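Local coordinates for AT-rich interactive domain-containing protein 4 (Arabidopsis thaliana, PDB 6LQF), which binds DNA and a methylated histone H3 tail through its ARID domain and PHD finger, and probably takes part in transcriptional regulation, at residues H14-A19 / L30-Q35; N68-V73 / R113-Y118; C137-A142 / W154-C159. All coordinates share one frame; numbering follows the deposited sequence.

Two of the three contacts are zinc-held and lie at the surface; contact 2 is the buried one. Contact 1 uses a zinc ion to tie a loop to helix 26-39, and contact 3 uses another to join the loop and strand-to-turn segments of the PHD finger. Their ligand sets differ: contact 1 includes an aspartate, contact 3 only cysteines and histidine. Contact 2, between helices 66-74 and 107-118 of the ARID domain, has no hydrogen bond across it and relies on apolar packing round a tyrosine. Contacts 1 and 2 touch where Val33 CG1 packs against Tyr118 O; contact 3 stands apart from both in the other domain.

Contact 1. Residues H14-A19 / L30-Q35; sequences HDCGRA and LRDVMQ. With ZN (zinc ion), chain E.
Arg18 and Asp32 bring the irregular loop 14-19 nearest to helical segment 30-35, their CA atoms 7.1 Å apart. A zinc site closes the gap, fastening the loop that precedes helix 26-39 to that helix of the ARID domain. His14, Cys16 and Asp32 supply three ligands and His126 the fourth, a mixed set of two histidines, one cysteine and one aspartate. His14 enters from the loop with CG anti to its backbone N (chi1 -161°), and ND1 binds the metal at 2.0 Å. From the opposite direction Asp32, on the helix, offers OD2 at 2.1 Å from the zinc, while Cys16 SG completes the loop's share at 2.2 Å. Each ligand suits its place: imidazole gives a neutral nitrogen donor, and thiolate and carboxylate probably offset the charge of the ion.

Only one Asp32 oxygen binds closely. OD1 turns to the edge of the His14 ring, 3.2 Å from CE1, with the ring and carboxylate planes 40° apart. OD2 also accepts a hydrogen bond from Tyr122 OH, a second-shell contact that should limit rotation of the carboxylate.

Arg18 adds a different kind of packing. Its aliphatic part lies against Asp32, with CD 3.8 Å from OD2, while the guanidinium plane stands nearly perpendicular to the carboxylate. The charged end has partners elsewhere, a salt bridge from NH2 to Asp128 and a bond from NH1 to Tyr122. Within the loop, Arg18 N donates to Cys16 SG, which probably steadies the sulfur as a ligand. NE and NH2 of Arg18 both reach Ala19 O, at 2.8 and 2.9 Å, so the carbonyl oxygen, lying in the guanidinium plane, is gripped side-on by two nitrogens.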
loop_
_atom_site.group_PDB
_atom_site.type_symbol
_atom_site.label_atom_id
_atom_site.label_comp_id
_atom_site.label_asym_id
_atom_site.label_seq_id
_atom_site.Cartn_x
_atom_site.Cartn_y
_atom_site.Cartn_z
ATOM N N HIS A 14 -5.860 17.807 -4.826
ATOM C CA HIS A 14 -4.706 18.469 -5.439
ATOM C C HIS A 14 -5.010 18.685 -6.914
ATOM O O HIS A 14 -5.595 17.812 -7.535
ATOM C CB HIS A 14 -3.481 17.570 -5.274
ATOM C CG HIS A 14 -2.176 18.271 -5.431
ATOM N ND1 HIS A 14 -1.041 17.625 -5.881
ATOM C CD2 HIS A 14 -1.810 19.538 -5.144
ATOM C CE1 HIS A 14 -0.033 18.484 -5.874
ATOM N NE2 HIS A 14 -0.471 19.647 -5.425
ATOM N N ASP A 15 -4.639 19.796 -7.543
ATOM C CA ASP A 15 -4.971 19.743 -8.970
ATOM C C ASP A 15 -3.910 18.960 -9.751
ATOM O O ASP A 15 -4.194 17.886 -10.260
ATOM C CB ASP A 15 -5.229 21.123 -9.559
ATOM C CG ASP A 15 -6.719 21.351 -9.781
ATOM O OD1 ASP A 15 -7.512 20.604 -9.156
ATOM O OD2 ASP A 15 -7.104 22.251 -10.558
ATOM N N CYS A 16 -2.705 19.483 -9.817
ATOM C CA CYS A 16 -1.546 18.702 -10.266
ATOM C C CYS A 16 -1.669 17.975 -11.618
ATOM O O CYS A 16 -0.764 18.074 -12.427
ATOM C CB CYS A 16 -1.125 17.703 -9.157
ATOM S SG CYS A 16 -2.033 16.132 -8.845
ATOM N N GLY A 17 -2.741 17.244 -11.879
ATOM C CA GLY A 17 -2.802 16.440 -13.100
ATOM C C GLY A 17 -1.768 15.315 -13.201
ATOM O O GLY A 17 -1.409 14.881 -14.295
ATOM N N ARG A 18 -1.291 14.847 -12.052
ATOM C CA ARG A 18 -0.356 13.734 -11.967
ATOM C C ARG A 18 -0.958 12.515 -12.634
ATOM O O ARG A 18 -2.187 12.304 -12.557
ATOM C CB ARG A 18 -0.053 13.428 -10.500
ATOM C CG ARG A 18 1.203 12.590 -10.225
ATOM C CD ARG A 18 0.998 11.700 -9.039
ATOM N NE ARG A 18 -0.028 10.706 -9.366
ATOM C CZ ARG A 18 -0.877 10.168 -8.497
ATOM N NH1 ARG A 18 -0.861 10.532 -7.215
ATOM N NH2 ARG A 18 -1.765 9.251 -8.942
ATOM N N ALA A 19 -0.110 11.707 -13.267
ATOM C CA ALA A 19 -0.541 10.455 -13.884
ATOM C C ALA A 19 -1.292 9.551 -12.899
ATOM O O ALA A 19 -0.982 9.549 -11.712
ATOM C CB ALA A 19 0.661 9.701 -14.443
ATOM N N LEU A 30 7.059 11.386 -6.729
ATOM C CA LEU A 30 7.773 12.044 -5.646
ATOM C C LEU A 30 7.790 13.562 -5.827
ATOM O O LEU A 30 7.661 14.306 -4.847
ATOM C CB LEU A 30 9.202 11.514 -5.544
ATOM C CG LEU A 30 9.289 10.067 -5.022
ATOM C CD1 LEU A 30 10.739 9.558 -5.135
ATOM C CD2 LEU A 30 8.772 9.934 -3.554
ATOM N N ARG A 31 7.900 14.028 -7.062
ATOM C CA ARG A 31 7.861 15.472 -7.283
ATOM C C ARG A 31 6.493 16.021 -6.933
ATOM O O ARG A 31 6.402 17.120 -6.350
ATOM C CB ARG A 31 8.272 15.790 -8.733
ATOM C CG ARG A 31 9.750 15.503 -8.970
ATOM C CD ARG A 31 10.156 16.035 -10.332
ATOM N NE ARG A 31 11.551 15.728 -10.611
ATOM C CZ ARG A 31 12.575 16.484 -10.193
ATOM N NH1 ARG A 31 12.347 17.560 -9.452
ATOM N NH2 ARG A 31 13.828 16.127 -10.468
ATOM N N ASP A 32 5.436 15.251 -7.208
ATOM C CA ASP A 32 4.100 15.725 -6.831
ATOM C C ASP A 32 3.928 15.720 -5.300
ATOM O O ASP A 32 3.287 16.641 -4.738
ATOM C CB ASP A 32 2.998 14.873 -7.501
ATOM C CG ASP A 32 1.696 15.541 -7.484
ATOM O OD1 ASP A 32 1.534 16.673 -7.968
ATOM O OD2 ASP A 32 0.772 14.905 -6.951
ATOM N N VAL A 33 4.497 14.734 -4.617
ATOM C CA VAL A 33 4.438 14.734 -3.140
ATOM C C VAL A 33 5.168 15.946 -2.564
ATOM O O VAL A 33 4.633 16.607 -1.642
ATOM C CB VAL A 33 5.013 13.435 -2.511
ATOM C CG1 VAL A 33 5.056 13.532 -1.013
ATOM C CG2 VAL A 33 4.128 12.237 -2.887
ATOM N N MET A 34 6.365 16.266 -3.124
ATOM C CA MET A 34 7.114 17.416 -2.618
ATOM C C MET A 34 6.298 18.694 -2.815
ATOM O O MET A 34 6.204 19.513 -1.888
ATOM C CB MET A 34 8.465 17.494 -3.311
ATOM C CG MET A 34 9.344 16.336 -3.002
ATOM S SD MET A 34 10.807 16.408 -4.110
ATOM C CE MET A 34 11.573 17.877 -3.559
ATOM N N GLN A 35 5.682 18.845 -3.990
ATOM C CA GLN A 35 4.938 20.082 -4.265
ATOM C C GLN A 35 3.743 20.205 -3.317
ATOM O O GLN A 35 3.435 21.280 -2.780
ATOM C CB GLN A 35 4.478 20.120 -5.712
ATOM C CG GLN A 35 3.779 21.426 -6.081
ATOM C CD GLN A 35 2.871 21.279 -7.282
ATOM O OE1 GLN A 35 3.283 20.785 -8.333
ATOM N NE2 GLN A 35 1.625 21.695 -7.130
HETATM ZN ZN ZN E . -1.083 15.834 -6.885
#

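Contact 2. Residues N68-V73 / R113-Y118; sequences NLYREV and RHYETY
Tyr115 reaches from helix 107-118 to Leu69, Tyr70 and Val73 of helix 66-74, and it carries most of this helix-helix contact in the ARID core. The segment axes come within 11.1 Å and cross at -100°, a spacing wide enough for a large aromatic ring to fill. CB leaves the backbone toward the other helix, and CG lies anti to the backbone N (chi1 -165°), which carries the ring across the gap. At CD2 the ring's edge meets Leu69 CG at 3.9 Å, the leucine branch point lying near the ring plane. One atom further, CE2 approaches Val73 CB at 3.6 Å; the valine comes from the opposite direction, and its methyls divide the ring atoms between them, CG1 near CE2 and OH, CG2 near CE2 and CD2. CZ is 3.7 Å from Val73 CG1. Finally OH sits 3.7 Å from Tyr70 CD1, passing obliquely by that second ring.

A tyrosine suits this place because its ring is apolar along its length and polar at the end: OH makes a hydrogen bond with Glu123 OE1, outside the two segments, just as the hydroxyl of Tyr70 bonds to Asp128. With an alanine in place of Tyr115, Leu69 and Val73 would probably face a gap between the helices, and Glu123 would lose its hydroxyl partner.

At the periphery, Leu69 CD2 only grazes His114 CB at 4.5 Å, while the histidine side chain also packs against a DNA phosphate. Around this crossing, Leu69 and Val73 rest on Trp87 of helix 87-91, the ring of Phe79 lies nearly parallel to that of Tyr115, and Leu120 of helix 120-124 also touches the tyrosine.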
loop_
_atom_site.group_PDB
_atom_site.type_symbol
_atom_site.label_atom_id
_atom_site.label_comp_id
_atom_site.label_asym_id
_atom_site.label_seq_id
_atom_site.Cartn_x
_atom_site.Cartn_y
_atom_site.Cartn_z
ATOM N N ASN A 68 6.766 3.063 -2.984
ATOM C CA ASN A 68 6.198 1.727 -2.800
ATOM C C ASN A 68 5.376 1.668 -1.529
ATOM O O ASN A 68 4.375 0.945 -1.508
ATOM C CB ASN A 68 7.288 0.680 -2.812
ATOM C CG ASN A 68 7.779 0.437 -4.237
ATOM O OD1 ASN A 68 6.947 0.077 -5.102
ATOM N ND2 ASN A 68 9.042 0.695 -4.517
ATOM N N LEU A 69 5.726 2.460 -0.489
ATOM C CA LEU A 69 4.901 2.505 0.719
ATOM C C LEU A 69 3.490 2.980 0.325
ATOM O O LEU A 69 2.448 2.378 0.724
ATOM C CB LEU A 69 5.554 3.479 1.743
ATOM C CG LEU A 69 4.690 3.882 2.953
ATOM C CD1 LEU A 69 4.314 2.605 3.694
ATOM C CD2 LEU A 69 5.493 4.819 3.904
ATOM N N TYR A 70 3.426 4.050 -0.462
ATOM C CA TYR A 70 2.137 4.612 -0.890
ATOM C C TYR A 70 1.353 3.621 -1.731
ATOM O O TYR A 70 0.189 3.380 -1.443
ATOM C CB TYR A 70 2.362 5.886 -1.687
ATOM C CG TYR A 70 1.065 6.581 -2.057
ATOM C CD1 TYR A 70 0.332 7.288 -1.083
ATOM C CD2 TYR A 70 0.621 6.602 -3.384
ATOM C CE1 TYR A 70 -0.810 7.960 -1.430
ATOM C CE2 TYR A 70 -0.554 7.285 -3.745
ATOM C CZ TYR A 70 -1.227 7.991 -2.762
ATOM O OH TYR A 70 -2.384 8.681 -3.110
ATOM N N ARG A 71 2.008 3.013 -2.737
ATOM C CA ARG A 71 1.281 2.087 -3.647
ATOM C C ARG A 71 0.700 0.906 -2.875
ATOM O O ARG A 71 -0.462 0.508 -3.125
ATOM C CB ARG A 71 2.189 1.598 -4.760
ATOM C CG ARG A 71 2.515 2.753 -5.712
ATOM C CD ARG A 71 3.095 2.338 -7.014
ATOM N NE ARG A 71 4.323 1.610 -6.846
ATOM C CZ ARG A 71 4.984 1.062 -7.867
ATOM N NH1 ARG A 71 4.494 1.161 -9.105
ATOM N NH2 ARG A 71 6.125 0.411 -7.658
ATOM N N GLU A 72 1.467 0.372 -1.925
ATOM C CA GLU A 72 0.981 -0.807 -1.226
ATOM C C GLU A 72 -0.194 -0.470 -0.308
ATOM O O GLU A 72 -1.137 -1.279 -0.121
ATOM C CB GLU A 72 2.086 -1.459 -0.413
ATOM C CG GLU A 72 3.176 -2.093 -1.291
ATOM C CD GLU A 72 2.636 -3.034 -2.394
ATOM O OE1 GLU A 72 1.687 -3.806 -2.124
ATOM O OE2 GLU A 72 3.162 -3.042 -3.554
ATOM N N VAL A 73 -0.213 0.712 0.257
ATOM C CA VAL A 73 -1.293 1.088 1.172
ATOM C C VAL A 73 -2.543 1.497 0.416
ATOM O O VAL A 73 -3.659 1.017 0.778
ATOM C CB VAL A 73 -0.850 2.234 2.112
ATOM C CG1 VAL A 73 -2.071 2.815 2.896
ATOM C CG2 VAL A 73 0.180 1.680 3.089
ATOM N N ARG A 113 3.866 5.595 11.137
ATOM C CA ARG A 113 4.257 6.954 11.509
ATOM C C ARG A 113 4.775 7.711 10.278
ATOM O O ARG A 113 4.445 8.876 10.056
ATOM C CB ARG A 113 5.301 6.896 12.614
ATOM C CG ARG A 113 4.781 6.494 13.980
ATOM C CD ARG A 113 5.775 6.789 15.122
ATOM N NE ARG A 113 7.082 6.165 14.915
ATOM C CZ ARG A 113 8.110 6.767 14.320
ATOM N NH1 ARG A 113 7.974 7.998 13.854
ATOM N NH2 ARG A 113 9.264 6.140 14.172
ATOM N N HIS A 114 5.563 7.041 9.435
ATOM C CA HIS A 114 6.071 7.734 8.248
ATOM C C HIS A 114 4.926 8.025 7.282
ATOM O O HIS A 114 4.955 9.057 6.593
ATOM C CB HIS A 114 7.104 6.895 7.505
ATOM C CG HIS A 114 8.444 6.787 8.186
ATOM N ND1 HIS A 114 9.111 7.874 8.696
ATOM C CD2 HIS A 114 9.273 5.720 8.345
ATOM C CE1 HIS A 114 10.282 7.485 9.170
ATOM N NE2 HIS A 114 10.409 6.184 8.969
ATOM N N TYR A 115 3.922 7.111 7.215
ATOM C CA TYR A 115 2.831 7.365 6.309
ATOM C C TYR A 115 2.056 8.588 6.796
ATOM O O TYR A 115 1.715 9.480 6.007
ATOM C CB TYR A 115 1.903 6.142 6.232
ATOM C CG TYR A 115 0.953 6.191 5.057
ATOM C CD1 TYR A 115 -0.244 6.939 5.101
ATOM C CD2 TYR A 115 1.227 5.484 3.909
ATOM C CE1 TYR A 115 -1.121 6.969 4.027
ATOM C CE2 TYR A 115 0.359 5.512 2.861
ATOM C CZ TYR A 115 -0.801 6.245 2.916
ATOM O OH TYR A 115 -1.641 6.254 1.819
ATOM N N GLU A 116 1.787 8.641 8.100
ATOM C CA GLU A 116 1.160 9.829 8.670
ATOM C C GLU A 116 1.929 11.120 8.369
ATOM O O GLU A 116 1.325 12.144 8.042
ATOM C CB GLU A 116 1.037 9.672 10.181
ATOM C CG GLU A 116 -0.076 8.708 10.521
ATOM C CD GLU A 116 -0.198 8.430 12.005
ATOM O OE1 GLU A 116 0.797 8.624 12.746
ATOM O OE2 GLU A 116 -1.292 8.008 12.426
ATOM N N THR A 117 3.255 11.100 8.479
ATOM C CA THR A 117 4.073 12.304 8.225
ATOM C C THR A 117 4.023 12.741 6.761
ATOM O O THR A 117 3.819 13.935 6.456
ATOM C CB THR A 117 5.521 11.985 8.648
ATOM O OG1 THR A 117 5.514 11.656 10.052
ATOM C CG2 THR A 117 6.501 13.182 8.393
ATOM N N TYR A 118 4.269 11.802 5.825
ATOM C CA TYR A 118 4.524 12.192 4.455
ATOM C C TYR A 118 3.340 12.034 3.525
ATOM O O TYR A 118 3.249 12.723 2.489
ATOM C CB TYR A 118 5.698 11.378 3.874
ATOM C CG TYR A 118 7.034 11.738 4.449
ATOM C CD1 TYR A 118 7.721 12.862 3.977
ATOM C CD2 TYR A 118 7.618 10.962 5.457
ATOM C CE1 TYR A 118 8.954 13.212 4.502
ATOM C CE2 TYR A 118 8.879 11.289 5.987
ATOM C CZ TYR A 118 9.520 12.437 5.506
ATOM O OH TYR A 118 10.767 12.773 6.000
#

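Contact 3. Residues C137-A142 / W154-C159; sequences CRSSTA and WAHFGC. With ZN (zinc ion), chain G.
His156 presents the edge of its imidazole to loop 137-142, holding the metal with one nitrogen and the backbone with the other. ND1 binds zinc at 2.1 Å. On the other side of the ring NE2 donates to Thr141 O at 2.8 Å, the acceptor close to the ring plane and the donor tilted 28° from the carbonyl plane. Gripped at both nitrogens, the ring is probably fixed in rotation; histidine suits the place because it can bind a metal through one ring nitrogen while the N-H of the other donates a hydrogen bond.

Cys137 SG, another ligand at 2.4 Å, lies in the ring plane, 3.6 Å from ND1, because both converge on the same ion. Cys137 holds SG between its backbone N and carbonyl carbon (chi1 74°), which turns the sulfur toward the zinc. Cys159, on 154-159 like His156, binds the zinc through SG at 2.3 Å, and the sulfur packs against Cys137 CB. Cys134 completes the site.

The loop is braced internally. Ser139 N donates to Cys137 SG at 3.5 Å, which probably offsets part of the thiolate's charge, and the hydroxyls Ser139 OG and Thr141 OG1 share a hydrogen bond of 2.6 Å.

Pairing Cys134 and Cys137 with His156 and Cys159 forms the three-cysteine, one-histidine half of the cross-braced PHD finger, whose Trp154 packs on a modified side chain of the bound histone peptide.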
loop_
_atom_site.group_PDB
_atom_site.type_symbol
_atom_site.label_atom_id
_atom_site.label_comp_id
_atom_site.label_asym_id
_atom_site.label_seq_id
_atom_site.Cartn_x
_atom_site.Cartn_y
_atom_site.Cartn_z
ATOM N N CYS A 137 -19.361 -11.659 -5.007
ATOM C CA CYS A 137 -20.687 -11.128 -4.613
ATOM C C CYS A 137 -21.017 -9.715 -5.077
ATOM O O CYS A 137 -22.131 -9.254 -4.889
ATOM C CB CYS A 137 -20.849 -11.159 -3.105
ATOM S SG CYS A 137 -19.892 -9.869 -2.222
ATOM N N ARG A 138 -20.016 -9.008 -5.590
ATOM C CA ARG A 138 -20.157 -7.693 -6.232
ATOM C C ARG A 138 -20.480 -6.584 -5.228
ATOM O O ARG A 138 -20.968 -5.518 -5.617
ATOM C CB ARG A 138 -21.215 -7.726 -7.354
ATOM C CG ARG A 138 -21.222 -8.963 -8.244
ATOM C CD ARG A 138 -19.909 -9.222 -8.987
ATOM N NE ARG A 138 -19.353 -8.018 -9.593
ATOM C CZ ARG A 138 -18.339 -8.005 -10.460
ATOM N NH1 ARG A 138 -17.769 -9.145 -10.851
ATOM N NH2 ARG A 138 -17.895 -6.849 -10.943
ATOM N N SER A 139 -20.189 -6.813 -3.950
ATOM C CA SER A 139 -20.376 -5.777 -2.933
ATOM C C SER A 139 -19.045 -5.418 -2.271
ATOM O O SER A 139 -18.034 -6.109 -2.487
ATOM C CB SER A 139 -21.361 -6.255 -1.870
ATOM O OG SER A 139 -20.673 -6.886 -0.797
ATOM N N SER A 140 -19.061 -4.364 -1.449
ATOM C CA SER A 140 -17.851 -3.907 -0.757
ATOM C C SER A 140 -17.876 -4.149 0.744
ATOM O O SER A 140 -17.158 -3.456 1.494
ATOM C CB SER A 140 -17.638 -2.424 -1.005
ATOM O OG SER A 140 -17.217 -2.204 -2.335
ATOM N N THR A 141 -18.696 -5.101 1.171
ATOM C CA THR A 141 -18.900 -5.424 2.585
ATOM C C THR A 141 -17.602 -5.572 3.365
ATOM O O THR A 141 -16.603 -6.084 2.844
ATOM C CB THR A 141 -19.715 -6.746 2.730
ATOM O OG1 THR A 141 -20.798 -6.736 1.794
ATOM C CG2 THR A 141 -20.273 -6.910 4.139
ATOM N N ALA A 142 -17.611 -5.149 4.625
ATOM C CA ALA A 142 -16.422 -5.228 5.460
ATOM C C ALA A 142 -16.061 -6.679 5.744
ATOM O O ALA A 142 -16.953 -7.542 5.844
ATOM C CB ALA A 142 -16.662 -4.478 6.765
ATOM N N TRP A 154 -10.258 -8.602 -6.536
ATOM C CA TRP A 154 -10.341 -8.880 -5.131
ATOM C C TRP A 154 -11.590 -9.653 -4.750
ATOM O O TRP A 154 -12.605 -9.458 -5.370
ATOM C CB TRP A 154 -10.384 -7.571 -4.353
ATOM C CG TRP A 154 -9.051 -6.825 -4.261
ATOM C CD1 TRP A 154 -8.585 -5.845 -5.073
ATOM C CD2 TRP A 154 -8.089 -7.006 -3.227
ATOM N NE1 TRP A 154 -7.353 -5.397 -4.609
ATOM C CE2 TRP A 154 -7.060 -6.067 -3.447
ATOM C CE3 TRP A 154 -8.048 -7.812 -2.083
ATOM C CZ2 TRP A 154 -5.939 -5.992 -2.610
ATOM C CZ3 TRP A 154 -6.940 -7.741 -1.256
ATOM C CH2 TRP A 154 -5.935 -6.811 -1.482
ATOM N N ALA A 155 -11.447 -10.576 -3.819
ATOM C CA ALA A 155 -12.569 -11.387 -3.350
ATOM C C ALA A 155 -12.646 -11.401 -1.834
ATOM O O ALA A 155 -11.624 -11.468 -1.141
ATOM C CB ALA A 155 -12.437 -12.818 -3.869
ATOM N N HIS A 156 -13.845 -11.355 -1.267
ATOM C CA HIS A 156 -13.938 -11.735 0.126
ATOM C C HIS A 156 -13.528 -13.173 0.321
ATOM O O HIS A 156 -14.048 -14.074 -0.372
ATOM C CB HIS A 156 -15.389 -11.682 0.642
ATOM C CG HIS A 156 -15.976 -10.317 0.680
ATOM N ND1 HIS A 156 -16.999 -9.923 -0.155
ATOM C CD2 HIS A 156 -15.640 -9.206 1.405
ATOM C CE1 HIS A 156 -17.360 -8.681 0.135
ATOM N NE2 HIS A 156 -16.515 -8.209 1.044
ATOM N N PHE A 157 -12.731 -13.446 1.328
ATOM C CA PHE A 157 -12.346 -14.815 1.629
ATOM C C PHE A 157 -13.578 -15.670 1.881
ATOM O O PHE A 157 -13.648 -16.827 1.417
ATOM C CB PHE A 157 -11.419 -14.812 2.844
ATOM C CG PHE A 157 -10.749 -16.119 3.089
ATOM C CD1 PHE A 157 -9.793 -16.579 2.205
ATOM C CD2 PHE A 157 -11.032 -16.857 4.230
ATOM C CE1 PHE A 157 -9.152 -17.805 2.427
ATOM C CE2 PHE A 157 -10.399 -18.086 4.461
ATOM C CZ PHE A 157 -9.456 -18.549 3.554
ATOM N N GLY A 158 -14.548 -15.057 2.570
ATOM C CA GLY A 158 -15.817 -15.714 2.936
ATOM C C GLY A 158 -16.700 -16.031 1.765
ATOM O O GLY A 158 -17.625 -16.866 1.891
ATOM N N CYS A 159 -16.471 -15.411 0.620
ATOM C CA CYS A 159 -17.328 -15.691 -0.552
ATOM C C CYS A 159 -16.785 -16.859 -1.386
ATOM O O CYS A 159 -17.397 -17.269 -2.370
ATOM C CB CYS A 159 -17.497 -14.447 -1.442
ATOM S SG CYS A 159 -18.642 -13.170 -0.786
HETATM ZN ZN ZN G . -17.967 -11.134 -1.559
#